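Local coordinates for polymerase cofactor VP35 (Reston ebolavirus, PDB 3L2A), which is an RNA-binding cofactor of the viral polymerase that takes part, through its interferon inhibitory domain, in evasion of the host interferon response, at residues I84-R89 and C115-Q120; A50-S55 and C64-I69. All blocks are in the same frame, centred on the assembly; numbering follows the deposited sequence. Where two conformers were deposited one is given.

Contact 1 of 2, residues I84-R89 and C115-Q120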
loop_
_atom_site.group_PDB
_atom_site.type_symbol
_atom_site.label_atom_id
_atom_site.label_comp_id
_atom_site.label_asym_id
_atom_site.label_seq_id
_atom_site.Cartn_x
_atom_site.Cartn_y
_atom_site.Cartn_z
ATOM N N ILE A 84 -6.591 -9.953 -2.687
ATOM C CA ILE A 84 -5.527 -10.789 -3.208
ATOM C C ILE A 84 -5.834 -12.246 -2.810
ATOM O O ILE A 84 -5.880 -12.570 -1.628
ATOM C CB ILE A 84 -4.151 -10.320 -2.666
ATOM C CG1 ILE A 84 -3.906 -8.851 -3.052
ATOM C CG2 ILE A 84 -3.030 -11.212 -3.167
ATOM C CD1 ILE A 84 -2.678 -8.226 -2.428
ATOM N N HIS A 85 -6.078 -13.107 -3.795
ATOM C CA HIS A 85 -6.416 -14.504 -3.518
ATOM C C HIS A 85 -5.177 -15.323 -3.199
ATOM O O HIS A 85 -4.208 -15.313 -3.967
ATOM C CB HIS A 85 -7.149 -15.127 -4.701
ATOM C CG HIS A 85 -8.510 -14.559 -4.925
ATOM N ND1 HIS A 85 -8.721 -13.368 -5.587
ATOM C CD2 HIS A 85 -9.733 -15.017 -4.571
ATOM C CE1 HIS A 85 -10.017 -13.117 -5.633
ATOM N NE2 HIS A 85 -10.653 -14.103 -5.024
ATOM N N ILE A 86 -5.209 -16.032 -2.070
ATOM C CA ILE A 86 -4.066 -16.844 -1.640
ATOM C C ILE A 86 -4.499 -18.232 -1.186
ATOM O O ILE A 86 -5.624 -18.426 -0.689
ATOM C CB ILE A 86 -3.213 -16.175 -0.522
ATOM C CG1 ILE A 86 -4.069 -15.890 0.714
ATOM C CG2 ILE A 86 -2.457 -14.918 -1.042
ATOM C CD1 ILE A 86 -3.263 -15.612 1.948
ATOM N N ARG A 87 -3.583 -19.187 -1.322
ATOM C CA ARG A 87 -3.857 -20.606 -1.101
ATOM C C ARG A 87 -3.813 -21.043 0.377
ATOM O O ARG A 87 -4.537 -21.963 0.773
ATOM C CB ARG A 87 -2.911 -21.427 -1.993
ATOM C CG ARG A 87 -2.599 -22.837 -1.557
ATOM C CD ARG A 87 -1.200 -23.221 -2.015
ATOM N NE ARG A 87 -0.171 -22.517 -1.249
ATOM C CZ ARG A 87 0.393 -22.989 -0.142
ATOM N NH1 ARG A 87 0.041 -24.177 0.338
ATOM N NH2 ARG A 87 1.314 -22.273 0.487
ATOM N N SER A 88 -2.966 -20.386 1.180
ATOM C CA SER A 88 -2.877 -20.657 2.624
ATOM C C SER A 88 -2.265 -19.475 3.379
ATOM O O SER A 88 -1.719 -18.569 2.765
ATOM C CB SER A 88 -2.015 -21.898 2.885
ATOM O OG SER A 88 -0.643 -21.610 2.646
ATOM N N ARG A 89 -2.357 -19.502 4.708
ATOM C CA ARG A 89 -1.771 -18.433 5.529
ATOM C C ARG A 89 -0.285 -18.229 5.243
ATOM O O ARG A 89 0.213 -17.083 5.284
ATOM C CB ARG A 89 -1.991 -18.711 7.018
ATOM C CG ARG A 89 -1.542 -17.539 7.851
ATOM C CD ARG A 89 -1.615 -17.799 9.310
ATOM N NE ARG A 89 -0.987 -16.660 9.974
ATOM C CZ ARG A 89 -1.636 -15.665 10.573
ATOM N NH1 ARG A 89 -2.965 -15.651 10.628
ATOM N NH2 ARG A 89 -0.937 -14.702 11.152
ATOM N N CYS A 115 -4.684 -4.362 2.011
ATOM C CA CYS A 115 -5.245 -5.264 1.041
ATOM C C CYS A 115 -5.988 -6.315 1.831
ATOM O O CYS A 115 -5.898 -6.348 3.064
ATOM C CB CYS A 115 -4.144 -5.884 0.174
ATOM S SG CYS A 115 -2.932 -6.907 1.092
ATOM N N LEU A 116 -6.731 -7.144 1.120
ATOM C CA LEU A 116 -7.492 -8.223 1.746
ATOM C C LEU A 116 -7.026 -9.516 1.131
ATOM O O LEU A 116 -7.034 -9.661 -0.080
ATOM C CB LEU A 116 -8.971 -8.035 1.465
ATOM C CG LEU A 116 -9.557 -6.660 1.766
ATOM C CD1 LEU A 116 -11.016 -6.637 1.392
ATOM C CD2 LEU A 116 -9.397 -6.310 3.230
ATOM N N PHE A 117 -6.582 -10.445 1.974
ATOM C CA PHE A 117 -6.133 -11.733 1.493
ATOM C C PHE A 117 -7.313 -12.664 1.627
ATOM O O PHE A 117 -7.742 -12.953 2.743
ATOM C CB PHE A 117 -4.977 -12.258 2.338
ATOM C CG PHE A 117 -3.700 -11.485 2.173
ATOM C CD1 PHE A 117 -3.214 -10.705 3.211
ATOM C CD2 PHE A 117 -2.980 -11.551 0.973
ATOM C CE1 PHE A 117 -2.020 -10.006 3.091
ATOM C CE2 PHE A 117 -1.772 -10.847 0.827
ATOM C CZ PHE A 117 -1.294 -10.072 1.893
ATOM N N LYS A 118 -7.848 -13.122 0.505
ATOM C CA LYS A 118 -8.960 -14.058 0.558
ATOM C C LYS A 118 -8.462 -15.488 0.458
ATOM O O LYS A 118 -7.858 -15.885 -0.547
ATOM C CB LYS A 118 -9.986 -13.784 -0.549
ATOM C CG LYS A 118 -11.102 -14.806 -0.594
ATOM C CD LYS A 118 -12.385 -14.204 -1.102
ATOM C CE LYS A 118 -13.554 -15.166 -0.914
ATOM N NZ LYS A 118 -14.791 -14.518 -1.423
ATOM N N MET A 119 -8.715 -16.261 1.515
ATOM C CA MET A 119 -8.209 -17.628 1.535
ATOM C C MET A 119 -9.241 -18.669 1.108
ATOM O O MET A 119 -10.393 -18.350 0.764
ATOM C CB MET A 119 -7.590 -17.919 2.912
ATOM C CG MET A 119 -6.444 -16.951 3.272
ATOM S SD MET A 119 -5.879 -17.027 4.974
ATOM C CE MET A 119 -7.406 -16.643 5.838
ATOM N N GLN A 120 -8.803 -19.919 1.037
ATOM C CA GLN A 120 -9.631 -20.992 0.504
ATOM C C GLN A 120 -10.921 -21.258 1.281
ATOM O O GLN A 120 -11.968 -21.507 0.668
ATOM C CB GLN A 120 -8.807 -22.267 0.317
ATOM C CG GLN A 120 -7.661 -22.079 -0.679
ATOM C CD GLN A 120 -6.995 -23.460 -1.063
ATOM O OE1 GLN A 120 -6.531 -23.481 -2.295
ATOM N NE2 GLN A 120 -6.983 -24.623 -0.065
#
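Ile-84 and His-85 run parallel to Phe-117 and Lys-118 as neighbouring strands of the mixed sheet, joined by a short ladder of three backbone hydrogen bonds. Ile-84 N gives a nearly straight bond of 2.7 Å to Leu-116 O. Lys-118 N answers with a more bent one to Ile-84 O, 3.0 Å long. Ile-86 N then reaches Lys-118 O at 3.1 Å. Past Ile-86 N the hydrogen-bonded ladder ends, and Met-119 CA makes a CA-H...O contact with Ile-86 O.

Ile-84 and Phe-117 share one face; past the strand ends Ile-86 and Met-119 add to the apolar packing. Ile-84 extends its CD1 end to Cys-115 SG, 3.8 Å away, while the same sulfur lies over one face of the Phe-117 ring, toward the rim. Ile-86, with CG1 between its backbone N and carbonyl carbon (chi1 59°), sets this branch 3.6 Å from Met-119 CG. The CD1 end of Ile-86 also meets Phe-117 CB at 3.8 Å, and its other branch, CG2, lies 4.0 Å from Phe-117 CD2. On the other face His-85 CD2 lies 4.2 Å from Lys-118 CG, where polar ends suit an exposed surface. Arg-87 turns its guanidinium to a salt bridge with Asp-91.

As an edge strand, 83-85 pairs within the sheet with 113-118 alone; the three bonds set the register, with apolar packing beside them.

Contact 2 of 2, residues A50-S55 and C64-I69; sequences AEFQAS and CALIQI
Phe-52, Ala-65 and Ile-69 form the centre of the packing between helices 45-57 and 62-72, with Ser-55 beside them. The two short segments have axes 8.8 Å apart at closest approach and run at 134° to each other. Phe-52 holds its CG anti to the backbone N (chi1 -173°), which carries the ring toward helix 62-72; there its CD1 lies 3.7 Å from Ala-65 CB and its CE1 4.2 Å from Leu-66 CD2. From one turn further along, Ile-69 brings CD1 to 3.8 Å from Phe-52 CB, crossing the phenylalanine at a slant.

The small residues let the backbones close in. Ala-65 CB touches Ser-55 CB at 3.6 Å, and the CA atoms of this pair are 5.2 Å apart. The hydroxyl bonds back to its own helix, consistent with a buried serine: Ser-55 OG donates to Glu-51 O at 3.1 Å. Ser-55 N also donates to that oxygen, from the opposite face of its plane. Met-17 of helix 10-19 touches Phe-52, Leu-66 and Ile-69, extending this core to a third helix.

Between these segments the grip is side-chain packing; a long, weak ion pair of Glu-51 with Arg-72 marks its polar margin.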
loop_
_atom_site.group_PDB
_atom_site.type_symbol
_atom_site.label_atom_id
_atom_site.label_comp_id
_atom_site.label_asym_id
_atom_site.label_seq_id
_atom_site.Cartn_x
_atom_site.Cartn_y
_atom_site.Cartn_z
ATOM N N ALA A 50 4.634 13.125 -5.957
ATOM C CA ALA A 50 4.775 14.495 -5.426
ATOM C C ALA A 50 4.520 14.494 -3.929
ATOM O O ALA A 50 5.230 15.114 -3.163
ATOM C CB ALA A 50 3.775 15.424 -6.120
ATOM N N GLU A 51 3.455 13.805 -3.528
ATOM C CA GLU A 51 3.120 13.739 -2.096
ATOM C C GLU A 51 4.178 12.967 -1.296
ATOM O O GLU A 51 4.501 13.317 -0.145
ATOM C CB GLU A 51 1.741 13.111 -1.950
ATOM C CG GLU A 51 0.663 14.068 -2.391
ATOM C CD GLU A 51 0.460 15.211 -1.421
ATOM O OE1 GLU A 51 1.104 15.226 -0.346
ATOM O OE2 GLU A 51 -0.358 16.095 -1.740
ATOM N N PHE A 52 4.702 11.908 -1.895
ATOM C CA PHE A 52 5.772 11.124 -1.258
ATOM C C PHE A 52 6.958 12.046 -1.003
ATOM O O PHE A 52 7.479 12.121 0.094
ATOM C CB PHE A 52 6.188 9.962 -2.155
ATOM C CG PHE A 52 7.161 9.016 -1.503
ATOM C CD1 PHE A 52 6.748 8.236 -0.420
ATOM C CD2 PHE A 52 8.470 8.894 -1.976
ATOM C CE1 PHE A 52 7.639 7.327 0.187
ATOM C CE2 PHE A 52 9.370 7.996 -1.378
ATOM C CZ PHE A 52 8.946 7.199 -0.305
ATOM N N GLN A 53 7.403 12.753 -2.039
ATOM C CA GLN A 53 8.535 13.658 -1.900
ATOM C C GLN A 53 8.288 14.761 -0.874
ATOM O O GLN A 53 9.190 15.120 -0.098
ATOM C CB GLN A 53 8.794 14.331 -3.241
ATOM C CG GLN A 53 9.614 13.542 -4.217
ATOM C CD GLN A 53 10.345 14.501 -5.211
ATOM O OE1 GLN A 53 9.722 15.362 -5.788
ATOM N NE2 GLN A 53 11.666 14.365 -5.345
ATOM N N ALA A 54 7.093 15.342 -0.907
ATOM C CA ALA A 54 6.764 16.446 -0.013
ATOM C C ALA A 54 6.759 15.962 1.426
ATOM O O ALA A 54 7.164 16.699 2.314
ATOM C CB ALA A 54 5.439 17.064 -0.373
ATOM N N SER A 55 6.319 14.722 1.657
ATOM C CA SER A 55 6.280 14.204 3.027
ATOM C C SER A 55 7.665 13.937 3.547
ATOM O O SER A 55 7.970 14.237 4.712
ATOM C CB SER A 55 5.408 12.946 3.106
ATOM O OG SER A 55 4.054 13.303 2.881
ATOM N N CYS A 64 5.715 6.695 7.129
ATOM C CA CYS A 64 4.773 7.755 7.402
ATOM C C CYS A 64 4.325 8.416 6.112
ATOM O O CYS A 64 3.130 8.694 5.950
ATOM C CB CYS A 64 5.370 8.773 8.371
ATOM S SG CYS A 64 4.225 10.099 8.779
ATOM N N ALA A 65 5.270 8.643 5.187
ATOM C CA ALA A 65 4.946 9.244 3.881
ATOM C C ALA A 65 3.883 8.423 3.128
ATOM O O ALA A 65 2.949 8.974 2.529
ATOM C CB ALA A 65 6.242 9.426 3.043
ATOM N N LEU A 66 3.994 7.094 3.207
ATOM C CA LEU A 66 3.018 6.220 2.562
ATOM C C LEU A 66 1.668 6.314 3.238
ATOM O O LEU A 66 0.634 6.337 2.573
ATOM C CB LEU A 66 3.520 4.789 2.570
ATOM C CG LEU A 66 4.752 4.513 1.689
ATOM C CD1 LEU A 66 5.306 3.143 2.022
ATOM C CD2 LEU A 66 4.391 4.601 0.185
ATOM N N ILE A 67 1.660 6.339 4.566
ATOM C CA ILE A 67 0.387 6.565 5.262
ATOM C C ILE A 67 -0.250 7.888 4.822
ATOM O O ILE A 67 -1.441 7.956 4.527
ATOM C CB ILE A 67 0.580 6.536 6.795
ATOM C CG1 ILE A 67 0.964 5.123 7.250
ATOM C CG2 ILE A 67 -0.689 7.033 7.530
ATOM C CD1 ILE A 67 1.328 5.035 8.742
ATOM N N GLN A 68 0.564 8.935 4.739
ATOM C CA GLN A 68 0.041 10.241 4.375
ATOM C C GLN A 68 -0.540 10.243 2.967
ATOM O O GLN A 68 -1.571 10.877 2.725
ATOM C CB GLN A 68 1.111 11.315 4.586
ATOM C CG GLN A 68 1.522 11.469 6.064
ATOM C CD GLN A 68 0.403 11.878 7.014
ATOM O OE1 GLN A 68 -0.416 11.056 7.439
ATOM N NE2 GLN A 68 0.415 13.141 7.422
ATOM N N ILE A 69 0.101 9.530 2.044
ATOM C CA ILE A 69 -0.451 9.369 0.684
ATOM C C ILE A 69 -1.868 8.849 0.753
ATOM O O ILE A 69 -2.773 9.397 0.101
ATOM C CB ILE A 69 0.429 8.470 -0.227
ATOM C CG1 ILE A 69 1.730 9.205 -0.599
ATOM C CG2 ILE A 69 -0.364 7.996 -1.487
ATOM C CD1 ILE A 69 2.904 8.280 -1.063
#

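In the fold
Contact 2 belongs to the helical part of the domain and contact 1 to the sheet; their centres lie 28 Å apart, on opposite sides of the chain's centre, and they share no element. Contact 2 is buried and joins helices close in sequence, whereas contact 1 lies at the surface and brings together strands with strand 100-102 between them in the chain. Helices satisfy their own backbones, so contact 2 is made by side chains; strands bond to one another, so contact 1 adds backbone pairing to its side-chain packing. Helix 27-41 touches both, through Gln-30 on Ile-84 and Cys-115 and through several apolar residues on Leu-66, and so bridges the two halves.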